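Local atomic coordinates of lactoylglutathione lyase (Pseudomonas aeruginosa, PDB entry 4MTT), a protein that belongs to the glyoxalase/bleomycin resistance protein/dioxygenase superfamily and, as a two-chain assembly, holds a nickel ion between its subunits. Residues T21-M26 with R90-R95; D70-L75 with D117-E122; V109-E114 with V121-K126. One frame throughout, in Å; residues are numbered along the deposited sequence.

Contact 1. Residues T21-M26 with R90-R95; sequences TRALDM and RALGYR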
loop_
_atom_site.group_PDB
_atom_site.type_symbol
_atom_site.label_atom_id
_atom_site.label_comp_id
_atom_site.label_asym_id
_atom_site.label_seq_id
_atom_site.Cartn_x
_atom_site.Cartn_y
_atom_site.Cartn_z
ATOM N N THR A 21 -15.833 -3.186 2.232
ATOM C CA THR A 21 -16.963 -2.495 2.867
ATOM C C THR A 21 -17.611 -3.309 3.996
ATOM O O THR A 21 -17.876 -2.737 5.041
ATOM C CB THR A 21 -17.981 -1.939 1.825
ATOM O OG1 THR A 21 -18.562 -3.016 1.088
ATOM C CG2 THR A 21 -17.352 -0.935 0.866
ATOM N N ARG A 22 -17.828 -4.628 3.808
ATOM C CA ARG A 22 -18.479 -5.500 4.812
ATOM C C ARG A 22 -17.545 -6.056 5.863
ATOM O O ARG A 22 -17.859 -5.964 7.036
ATOM C CB ARG A 22 -19.194 -6.701 4.158
ATOM C CG ARG A 22 -20.171 -6.368 3.053
ATOM C CD ARG A 22 -20.558 -7.636 2.318
ATOM N NE ARG A 22 -21.349 -7.367 1.118
ATOM C CZ ARG A 22 -21.648 -8.268 0.185
ATOM N NH1 ARG A 22 -21.155 -9.501 0.257
ATOM N NH2 ARG A 22 -22.384 -7.925 -0.863
ATOM N N ALA A 23 -16.448 -6.720 5.457
ATOM C CA ALA A 23 -15.519 -7.311 6.426
ATOM C C ALA A 23 -14.676 -6.250 7.119
ATOM O O ALA A 23 -14.328 -6.432 8.279
ATOM C CB ALA A 23 -14.624 -8.353 5.760
ATOM N N LEU A 24 -14.372 -5.130 6.436
ATOM C CA LEU A 24 -13.502 -4.089 7.005
ATOM C C LEU A 24 -14.115 -2.733 7.310
ATOM O O LEU A 24 -13.396 -1.847 7.762
ATOM C CB LEU A 24 -12.187 -3.972 6.221
ATOM C CG LEU A 24 -11.332 -5.269 6.164
ATOM C CD1 LEU A 24 -10.208 -5.143 5.157
ATOM C CD2 LEU A 24 -10.807 -5.655 7.535
ATOM N N ASP A 25 -15.437 -2.574 7.097
ATOM C CA ASP A 25 -16.186 -1.335 7.369
ATOM C C ASP A 25 -15.630 -0.110 6.690
ATOM O O ASP A 25 -15.734 0.988 7.225
ATOM C CB ASP A 25 -16.422 -1.098 8.893
ATOM C CG ASP A 25 -17.185 -2.214 9.579
ATOM O OD1 ASP A 25 -18.149 -2.743 8.969
ATOM O OD2 ASP A 25 -16.846 -2.537 10.738
ATOM N N MET A 26 -14.978 -0.302 5.528
ATOM C CA MET A 26 -14.476 0.822 4.748
ATOM C C MET A 26 -15.676 1.329 3.967
ATOM O O MET A 26 -16.586 0.556 3.670
ATOM C CB MET A 26 -13.417 0.343 3.714
ATOM C CG MET A 26 -12.058 0.077 4.320
ATOM S SD MET A 26 -10.842 -0.102 3.030
ATOM C CE MET A 26 -9.399 -0.474 3.983
ATOM N N ARG A 90 -14.966 -14.377 9.208
ATOM C CA ARG A 90 -15.334 -15.801 9.039
ATOM C C ARG A 90 -16.830 -15.985 8.794
ATOM O O ARG A 90 -17.192 -16.819 7.976
ATOM C CB ARG A 90 -14.892 -16.656 10.237
ATOM C CG ARG A 90 -13.416 -17.014 10.221
ATOM C CD ARG A 90 -13.132 -18.162 11.182
ATOM N NE ARG A 90 -11.740 -18.199 11.626
ATOM C CZ ARG A 90 -11.264 -17.474 12.627
ATOM N NH1 ARG A 90 -12.066 -16.677 13.318
ATOM N NH2 ARG A 90 -9.986 -17.549 12.956
ATOM N N ALA A 91 -17.689 -15.202 9.491
ATOM C CA ALA A 91 -19.154 -15.246 9.352
ATOM C C ALA A 91 -19.584 -14.840 7.947
ATOM O O ALA A 91 -20.584 -15.348 7.439
ATOM C CB ALA A 91 -19.808 -14.345 10.380
ATOM N N LEU A 92 -18.793 -13.971 7.295
ATOM C CA LEU A 92 -19.060 -13.529 5.932
ATOM C C LEU A 92 -18.411 -14.490 4.941
ATOM O O LEU A 92 -18.567 -14.335 3.728
ATOM C CB LEU A 92 -18.561 -12.088 5.729
ATOM C CG LEU A 92 -19.315 -10.968 6.452
ATOM C CD1 LEU A 92 -18.397 -9.807 6.752
ATOM C CD2 LEU A 92 -20.505 -10.467 5.618
ATOM N N GLY A 93 -17.709 -15.491 5.470
ATOM C CA GLY A 93 -17.017 -16.495 4.675
ATOM C C GLY A 93 -15.730 -16.013 4.027
ATOM O O GLY A 93 -15.338 -16.517 2.966
ATOM N N TYR A 94 -15.050 -15.051 4.673
ATOM C CA TYR A 94 -13.764 -14.553 4.199
ATOM C C TYR A 94 -12.649 -15.284 4.900
ATOM O O TYR A 94 -12.856 -15.835 5.974
ATOM C CB TYR A 94 -13.646 -13.039 4.340
ATOM C CG TYR A 94 -14.545 -12.315 3.370
ATOM C CD1 TYR A 94 -14.381 -12.462 1.992
ATOM C CD2 TYR A 94 -15.572 -11.490 3.823
ATOM C CE1 TYR A 94 -15.212 -11.800 1.093
ATOM C CE2 TYR A 94 -16.422 -10.841 2.932
ATOM C CZ TYR A 94 -16.233 -10.996 1.568
ATOM O OH TYR A 94 -17.072 -10.352 0.698
ATOM N N ARG A 95 -11.481 -15.336 4.264
ATOM C CA ARG A 95 -10.336 -16.084 4.747
ATOM C C ARG A 95 -9.530 -15.352 5.807
ATOM O O ARG A 95 -8.991 -14.260 5.543
ATOM C CB ARG A 95 -9.451 -16.458 3.543
ATOM C CG ARG A 95 -8.469 -17.591 3.764
ATOM C CD ARG A 95 -7.792 -17.967 2.455
ATOM N NE ARG A 95 -8.564 -18.955 1.693
ATOM C CZ ARG A 95 -9.361 -18.665 0.667
ATOM N NH1 ARG A 95 -9.497 -17.410 0.254
ATOM N NH2 ARG A 95 -10.025 -19.630 0.043
#

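Contact 2. Residues D70-L75 with D117-E122; sequences DGYGHL and DGYKVE. With NI (nickel (II) ion), chain G; TAM (tris(hydroxyethyl)aminomethane), chain D.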
loop_
_atom_site.group_PDB
_atom_site.type_symbol
_atom_site.label_atom_id
_atom_site.label_comp_id
_atom_site.label_asym_id
_atom_site.label_seq_id
_atom_site.Cartn_x
_atom_site.Cartn_y
_atom_site.Cartn_z
ATOM N N ASP A 70 5.934 -12.255 -4.336
ATOM C CA ASP A 70 6.278 -12.147 -2.916
ATOM C C ASP A 70 6.920 -10.806 -2.519
ATOM O O ASP A 70 7.438 -10.670 -1.416
ATOM C CB ASP A 70 7.111 -13.353 -2.464
ATOM C CG ASP A 70 8.435 -13.505 -3.172
ATOM O OD1 ASP A 70 9.151 -14.467 -2.863
ATOM O OD2 ASP A 70 8.766 -12.632 -4.029
ATOM N N GLY A 71 6.866 -9.840 -3.413
ATOM C CA GLY A 71 7.421 -8.503 -3.190
ATOM C C GLY A 71 6.485 -7.620 -2.397
ATOM O O GLY A 71 6.856 -7.073 -1.352
ATOM N N TYR A 72 5.253 -7.496 -2.869
ATOM C CA TYR A 72 4.222 -6.723 -2.168
ATOM C C TYR A 72 3.877 -7.446 -0.886
ATOM O O TYR A 72 3.736 -8.672 -0.878
ATOM C CB TYR A 72 2.957 -6.525 -3.034
ATOM C CG TYR A 72 1.827 -5.912 -2.237
ATOM C CD1 TYR A 72 1.909 -4.604 -1.773
ATOM C CD2 TYR A 72 0.735 -6.680 -1.832
ATOM C CE1 TYR A 72 0.904 -4.047 -0.989
ATOM C CE2 TYR A 72 -0.276 -6.135 -1.033
ATOM C CZ TYR A 72 -0.194 -4.811 -0.629
ATOM O OH TYR A 72 -1.162 -4.230 0.159
ATOM N N GLY A 73 3.777 -6.698 0.204
ATOM C CA GLY A 73 3.494 -7.305 1.491
ATOM C C GLY A 73 2.039 -7.340 1.891
ATOM O O GLY A 73 1.369 -8.360 1.725
ATOM N N HIS A 74 1.555 -6.239 2.475
ATOM C CA HIS A 74 0.184 -6.159 2.976
ATOM C C HIS A 74 -0.257 -4.726 3.200
ATOM O O HIS A 74 0.532 -3.788 3.090
ATOM C CB HIS A 74 0.078 -6.895 4.331
ATOM C CG HIS A 74 1.118 -6.466 5.332
ATOM N ND1 HIS A 74 2.233 -7.251 5.590
ATOM C CD2 HIS A 74 1.185 -5.355 6.098
ATOM C CE1 HIS A 74 2.938 -6.598 6.497
ATOM N NE2 HIS A 74 2.352 -5.466 6.846
ATOM N N LEU A 75 -1.533 -4.578 3.550
ATOM C CA LEU A 75 -2.116 -3.326 3.966
ATOM C C LEU A 75 -2.456 -3.561 5.443
ATOM O O LEU A 75 -3.102 -4.550 5.776
ATOM C CB LEU A 75 -3.381 -2.968 3.156
ATOM C CG LEU A 75 -4.068 -1.626 3.534
ATOM C CD1 LEU A 75 -3.282 -0.422 2.964
ATOM C CD2 LEU A 75 -5.518 -1.589 3.009
ATOM N N ASP A 117 -8.864 -11.550 -3.816
ATOM C CA ASP A 117 -7.761 -11.691 -4.764
ATOM C C ASP A 117 -6.500 -12.335 -4.198
ATOM O O ASP A 117 -5.554 -12.575 -4.956
ATOM C CB ASP A 117 -7.415 -10.339 -5.380
ATOM C CG ASP A 117 -8.511 -9.903 -6.293
ATOM O OD1 ASP A 117 -8.455 -10.255 -7.481
ATOM O OD2 ASP A 117 -9.474 -9.283 -5.800
ATOM N N GLY A 118 -6.496 -12.607 -2.896
ATOM C CA GLY A 118 -5.340 -13.189 -2.231
ATOM C C GLY A 118 -4.437 -12.172 -1.557
ATOM O O GLY A 118 -3.475 -12.579 -0.907
ATOM N N TYR A 119 -4.765 -10.839 -1.639
ATOM C CA TYR A 119 -3.972 -9.787 -0.968
ATOM C C TYR A 119 -4.085 -9.883 0.547
ATOM O O TYR A 119 -5.186 -10.036 1.068
ATOM C CB TYR A 119 -4.362 -8.361 -1.421
ATOM C CG TYR A 119 -4.081 -8.080 -2.876
ATOM C CD1 TYR A 119 -2.771 -7.999 -3.359
ATOM C CD2 TYR A 119 -5.122 -7.864 -3.774
ATOM C CE1 TYR A 119 -2.512 -7.750 -4.707
ATOM C CE2 TYR A 119 -4.875 -7.636 -5.124
ATOM C CZ TYR A 119 -3.570 -7.562 -5.584
ATOM O OH TYR A 119 -3.355 -7.284 -6.908
ATOM N N LYS A 120 -2.942 -9.771 1.256
ATOM C CA LYS A 120 -2.882 -9.849 2.719
ATOM C C LYS A 120 -3.326 -8.546 3.370
ATOM O O LYS A 120 -2.898 -7.450 2.976
ATOM C CB LYS A 120 -1.455 -10.143 3.187
ATOM C CG LYS A 120 -1.078 -11.611 3.259
ATOM C CD LYS A 120 0.123 -11.791 4.201
ATOM C CE LYS A 120 0.573 -13.227 4.341
ATOM N NZ LYS A 120 1.778 -13.344 5.210
ATOM N N VAL A 121 -4.157 -8.676 4.395
ATOM C CA VAL A 121 -4.616 -7.565 5.202
ATOM C C VAL A 121 -4.172 -7.862 6.629
ATOM O O VAL A 121 -4.613 -8.840 7.227
ATOM C CB VAL A 121 -6.148 -7.300 5.100
ATOM C CG1 VAL A 121 -6.563 -6.154 6.035
ATOM C CG2 VAL A 121 -6.560 -6.995 3.660
ATOM N N GLU A 122 -3.340 -6.979 7.183
ATOM C CA GLU A 122 -2.841 -7.086 8.540
ATOM C C GLU A 122 -3.716 -6.246 9.478
ATOM O O GLU A 122 -3.901 -5.046 9.279
ATOM C CB GLU A 122 -1.367 -6.616 8.569
ATOM C CG GLU A 122 -0.688 -6.663 9.927
ATOM C CD GLU A 122 0.776 -6.290 9.826
ATOM O OE1 GLU A 122 1.081 -5.100 9.577
ATOM O OE2 GLU A 122 1.611 -7.221 9.852
HETATM NI NI NI G . 2.922 -4.478 8.664
HETATM C C TAM D . -0.310 -13.939 -1.061
HETATM C C1 TAM D . 1.205 -14.004 -0.783
HETATM C C2 TAM D . -0.676 -12.987 -2.211
HETATM C C3 TAM D . -0.854 -15.362 -1.307
HETATM C C4 TAM D . 2.097 -14.823 -1.732
HETATM C C5 TAM D . 0.182 -11.728 -2.306
HETATM C C6 TAM D . -2.370 -15.545 -1.430
HETATM N N TAM D . -0.928 -13.390 0.158
HETATM O O4 TAM D . 1.974 -14.410 -3.102
HETATM O O5 TAM D . -0.597 -10.567 -2.599
HETATM O O6 TAM D . -2.764 -15.419 -2.802
HETATM O O HOH W 1 -3.239 -5.907 0.784
HETATM O O HOH W 2 -0.372 -9.528 -0.197
#

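Contact 3. Residues V109-E114 with V121-K126; sequences VIAFLE and VELIQK. With NI (nickel (II) ion), chain G; TAM (tris(hydroxyethyl)aminomethane), chain D.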
loop_
_atom_site.group_PDB
_atom_site.type_symbol
_atom_site.label_atom_id
_atom_site.label_comp_id
_atom_site.label_asym_id
_atom_site.label_seq_id
_atom_site.Cartn_x
_atom_site.Cartn_y
_atom_site.Cartn_z
ATOM N N VAL A 109 -1.221 -7.301 19.490
ATOM C CA VAL A 109 -2.256 -8.248 19.071
ATOM C C VAL A 109 -2.409 -8.021 17.565
ATOM O O VAL A 109 -2.695 -6.897 17.129
ATOM C CB VAL A 109 -3.600 -8.158 19.852
ATOM C CG1 VAL A 109 -4.684 -8.999 19.181
ATOM C CG2 VAL A 109 -3.423 -8.593 21.303
ATOM N N ILE A 110 -2.132 -9.068 16.772
ATOM C CA ILE A 110 -2.168 -9.003 15.317
ATOM C C ILE A 110 -3.024 -10.139 14.732
ATOM O O ILE A 110 -3.222 -11.153 15.388
ATOM C CB ILE A 110 -0.688 -8.950 14.790
ATOM C CG1 ILE A 110 -0.113 -7.536 14.976
ATOM C CG2 ILE A 110 -0.520 -9.394 13.319
ATOM C CD1 ILE A 110 1.403 -7.447 14.987
ATOM N N ALA A 111 -3.539 -9.958 13.510
ATOM C CA ALA A 111 -4.294 -10.983 12.767
ATOM C C ALA A 111 -4.112 -10.770 11.270
ATOM O O ALA A 111 -3.871 -9.642 10.847
ATOM C CB ALA A 111 -5.776 -10.928 13.117
ATOM N N PHE A 112 -4.260 -11.839 10.466
ATOM C CA PHE A 112 -4.178 -11.717 9.025
ATOM C C PHE A 112 -5.382 -12.210 8.292
ATOM O O PHE A 112 -5.828 -13.336 8.505
ATOM C CB PHE A 112 -2.919 -12.381 8.458
ATOM C CG PHE A 112 -1.700 -11.503 8.570
ATOM C CD1 PHE A 112 -0.958 -11.462 9.744
ATOM C CD2 PHE A 112 -1.295 -10.713 7.499
ATOM C CE1 PHE A 112 0.165 -10.639 9.852
ATOM C CE2 PHE A 112 -0.161 -9.896 7.601
ATOM C CZ PHE A 112 0.561 -9.869 8.774
ATOM N N LEU A 113 -5.868 -11.384 7.364
ATOM C CA LEU A 113 -6.940 -11.773 6.467
ATOM C C LEU A 113 -6.358 -11.721 5.080
ATOM O O LEU A 113 -5.310 -11.093 4.857
ATOM C CB LEU A 113 -8.154 -10.820 6.514
ATOM C CG LEU A 113 -8.617 -10.244 7.852
ATOM C CD1 LEU A 113 -9.719 -9.188 7.621
ATOM C CD2 LEU A 113 -9.126 -11.348 8.790
ATOM N N GLU A 114 -7.058 -12.367 4.153
ATOM C CA GLU A 114 -6.785 -12.379 2.741
ATOM C C GLU A 114 -8.066 -11.903 2.090
ATOM O O GLU A 114 -9.164 -12.376 2.438
ATOM C CB GLU A 114 -6.469 -13.792 2.245
ATOM C CG GLU A 114 -4.988 -14.073 2.125
ATOM C CD GLU A 114 -4.634 -15.350 1.384
ATOM O OE1 GLU A 114 -5.428 -15.804 0.526
ATOM O OE2 GLU A 114 -3.531 -15.881 1.644
ATOM N N VAL A 121 -4.157 -8.676 4.395
ATOM C CA VAL A 121 -4.616 -7.565 5.202
ATOM C C VAL A 121 -4.172 -7.862 6.629
ATOM O O VAL A 121 -4.613 -8.840 7.227
ATOM C CB VAL A 121 -6.148 -7.300 5.100
ATOM C CG1 VAL A 121 -6.563 -6.154 6.035
ATOM C CG2 VAL A 121 -6.560 -6.995 3.660
ATOM N N GLU A 122 -3.340 -6.979 7.183
ATOM C CA GLU A 122 -2.841 -7.086 8.540
ATOM C C GLU A 122 -3.716 -6.246 9.478
ATOM O O GLU A 122 -3.901 -5.046 9.279
ATOM C CB GLU A 122 -1.367 -6.616 8.569
ATOM C CG GLU A 122 -0.688 -6.663 9.927
ATOM C CD GLU A 122 0.776 -6.290 9.826
ATOM O OE1 GLU A 122 1.081 -5.100 9.577
ATOM O OE2 GLU A 122 1.611 -7.221 9.852
ATOM N N LEU A 123 -4.245 -6.886 10.510
ATOM C CA LEU A 123 -5.042 -6.221 11.527
ATOM C C LEU A 123 -4.190 -6.012 12.750
ATOM O O LEU A 123 -3.543 -6.944 13.228
ATOM C CB LEU A 123 -6.274 -7.045 11.890
ATOM C CG LEU A 123 -7.214 -7.477 10.759
ATOM C CD1 LEU A 123 -8.387 -8.210 11.348
ATOM C CD2 LEU A 123 -7.690 -6.250 9.911
ATOM N N ILE A 124 -4.133 -4.780 13.225
ATOM C CA ILE A 124 -3.340 -4.486 14.405
ATOM C C ILE A 124 -4.281 -3.856 15.423
ATOM O O ILE A 124 -4.916 -2.842 15.137
ATOM C CB ILE A 124 -2.074 -3.636 14.111
ATOM C CG1 ILE A 124 -1.205 -4.237 12.954
ATOM C CG2 ILE A 124 -1.267 -3.440 15.404
ATOM C CD1 ILE A 124 0.063 -3.357 12.514
ATOM N N GLN A 125 -4.408 -4.500 16.583
ATOM C CA GLN A 125 -5.306 -4.038 17.622
ATOM C C GLN A 125 -4.835 -2.748 18.267
ATOM O O GLN A 125 -3.677 -2.655 18.672
ATOM C CB GLN A 125 -5.545 -5.153 18.663
ATOM C CG GLN A 125 -6.790 -4.930 19.497
ATOM C CD GLN A 125 -7.151 -6.146 20.295
ATOM O OE1 GLN A 125 -7.658 -7.148 19.762
ATOM N NE2 GLN A 125 -6.926 -6.065 21.600
ATOM N N LYS A 126 -5.743 -1.750 18.335
ATOM C CA LYS A 126 -5.550 -0.438 18.971
ATOM C C LYS A 126 -5.009 -0.673 20.391
ATOM O O LYS A 126 -5.595 -1.428 21.174
ATOM C CB LYS A 126 -6.873 0.362 19.007
ATOM C CG LYS A 126 -7.378 0.775 17.623
ATOM C CD LYS A 126 -8.756 1.442 17.613
ATOM C CE LYS A 126 -9.351 1.518 16.219
ATOM N NZ LYS A 126 -8.726 2.581 15.380
HETATM NI NI NI G . 2.922 -4.478 8.664
HETATM C C TAM D . -0.310 -13.939 -1.061
HETATM C C1 TAM D . 1.205 -14.004 -0.783
HETATM C C2 TAM D . -0.676 -12.987 -2.211
HETATM C C3 TAM D . -0.854 -15.362 -1.307
HETATM C C4 TAM D . 2.097 -14.823 -1.732
HETATM C C5 TAM D . 0.182 -11.728 -2.306
HETATM C C6 TAM D . -2.370 -15.545 -1.430
HETATM N N TAM D . -0.928 -13.390 0.158
HETATM O O4 TAM D . 1.974 -14.410 -3.102
HETATM O O5 TAM D . -0.597 -10.567 -2.599
HETATM O O6 TAM D . -2.764 -15.419 -2.802
#

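Contact 1. Residues T21-M26 with R90-R95
Y94 reaches from the chain just beyond helix 82-91 to A23 at the end of helix 13-23, and the path of its side chain sets out most of this contact. The bond from CA to CB heads towards helix 13-23, and with CG opposite the carbonyl carbon (chi1 -70°) the CD2 flank of the ring comes to lie beside A23. On that flank, CD2 lies 3.8 Å from the methyl CB of A23, with CE2 a little farther from the same carbon; the approach is oblique. At the far end, Y94 OH comes to 4.2 Å from R22 NH1, a loose approach in which the two side chains cross at about a right angle. The R22 guanidinium also has a long, weak ion pair with E18. Over one face of the tyrosine ring, towards its rim, lies the carbonyl oxygen of L92, and F19 of helix 13-23 meets the ring edge-to-face.

Each segment carries the C-terminal end of a helix and the turn after it, and the contact brings these two ends together in a protein of the glyoxalase superfamily. Helix 82-91 finishes in a Schellman motif: G93 takes a positive phi, which a residue without a side chain adopts easily, and its N bonds to R90 O at 2.9 Å. This reversal puts L92 and Y94 close together on the side facing helix 13-23.

L92 uses a single branch. Its CD1 lies 3.8 Å from A23 CA and 3.9 Å from the carbonyl oxygen of R22, and touches R22 CB at 4.1 Å. Alanine suits the middle of this contact because its short side chain lets the leucine methyl come down onto the helix backbone while leaving room for the tyrosine. The arginine keeps its aliphatic base against L92 and carries its charge outward on an extended chain.

Contact 2. Residues D70-L75 with D117-E122
H74 and E122 meet at a nickel ion through quite different torsions. The histidine's CG sits between the backbone N and the carbonyl carbon (chi1 51°), and the ring's NE2 faces the metal, whereas E122 runs out fully extended, CG opposite its own N (chi1 180°). H74 NE2 and E122 OE1 each bind the metal at 2.1 Å. The planes of ring and carboxylate are 52° apart; E122 CB makes an off-centre CH-pi contact with the imidazole, and OE2 lies over a ring face. Imidazole and carboxylate are natural nickel ligands, and H5 and E56 of the second subunit bind the same ion, so the site is shared across the dimer interface.

Behind the metal the backbones run parallel, as neighbouring strands, the first and last in chain order, of a four-stranded sheet of the glyoxalase (vicinal oxygen chelate) fold. L75 N donates to K120 O at 3.2 Å, and L75 O receives E122 N at 2.8 Å.

Towards the strand starts the chains diverge and water fills in. One water joins Y72 OH to K120 O; another donates a hydrogen bond to G73 O, accepts one from K120 N and bonds to O5 of the tris(hydroxyethyl)aminomethane. The rings of Y72 and Y119 meet obliquely, Y72 CE2 lying 3.9 Å from Y119 CD1. G118 has a positive phi, suited to a residue without a side chain, and its own O accepts a 2.9 Å hydrogen bond from the ligand's N.

Contact 3. Residues V109-E114 with V121-K126
F112 and E122 stand side by side on one face of the beta hairpin formed by strands 109-114 and 120-125, pointing the same way, with ring and carboxylate planes 66° apart. E122 CA lies over a face of the phenyl ring, 4.3 Å from its centroid, in a CH-pi contact; the glutamate's CB and CG continue past CE2 and CZ, and OE2 ends 3.0 Å from F112 CZ, a tight approach. A flat aromatic group suits this place: it flanks the aliphatic stem of a metal ligand, while K120 makes a cation-pi contact with it. On the same face I110 and I124 also run alongside each other.

The opposite face carries apolar A111, L113, V121 and L123; the first two and L123 pack on helix 82-91, while V121 meets L24 and helix 13-23. L113 and L123 cross at about a right angle, L113 CG resting 4.1 Å from L123 CD1, whereas the small A111 lets C86 of the helix come close.

Two-way bonding joins A111 to L123 and L113 to V121, with L113 N reaching V121 O at 2.8 Å in the carbonyl plane. At the hairpin's open end Q125 N donates to V109 O. There CG opposite its own N (chi1 -161°) and an extended chain carry the Q125 amide alongside V109, its OE1 accepting from A82 N and standing 3.6 Å from V109 CG1.

In the fold
Contacts 2 and 3 belong to one four-stranded sheet and share V121 and E122: strand 120-125 lies between strand 72-79 and strand 109-114, so the nickel ligand E122 is flanked by both, bonded to L75 on one side and packed against F112 on the other. Their centres are about 12 Å apart. Contact 1 joins the ends of helices 13-23 and 82-91, its centre about 16 Å from that of contact 2 and 13 Å from that of contact 3. L24 links it to the sheet, packing on V121 and L113. The first segment of contact 2 falls between the two of contact 1, and contact 3 comes wholly after contact 1 in the chain. All three touch the second subunit, with which the metal site is shared.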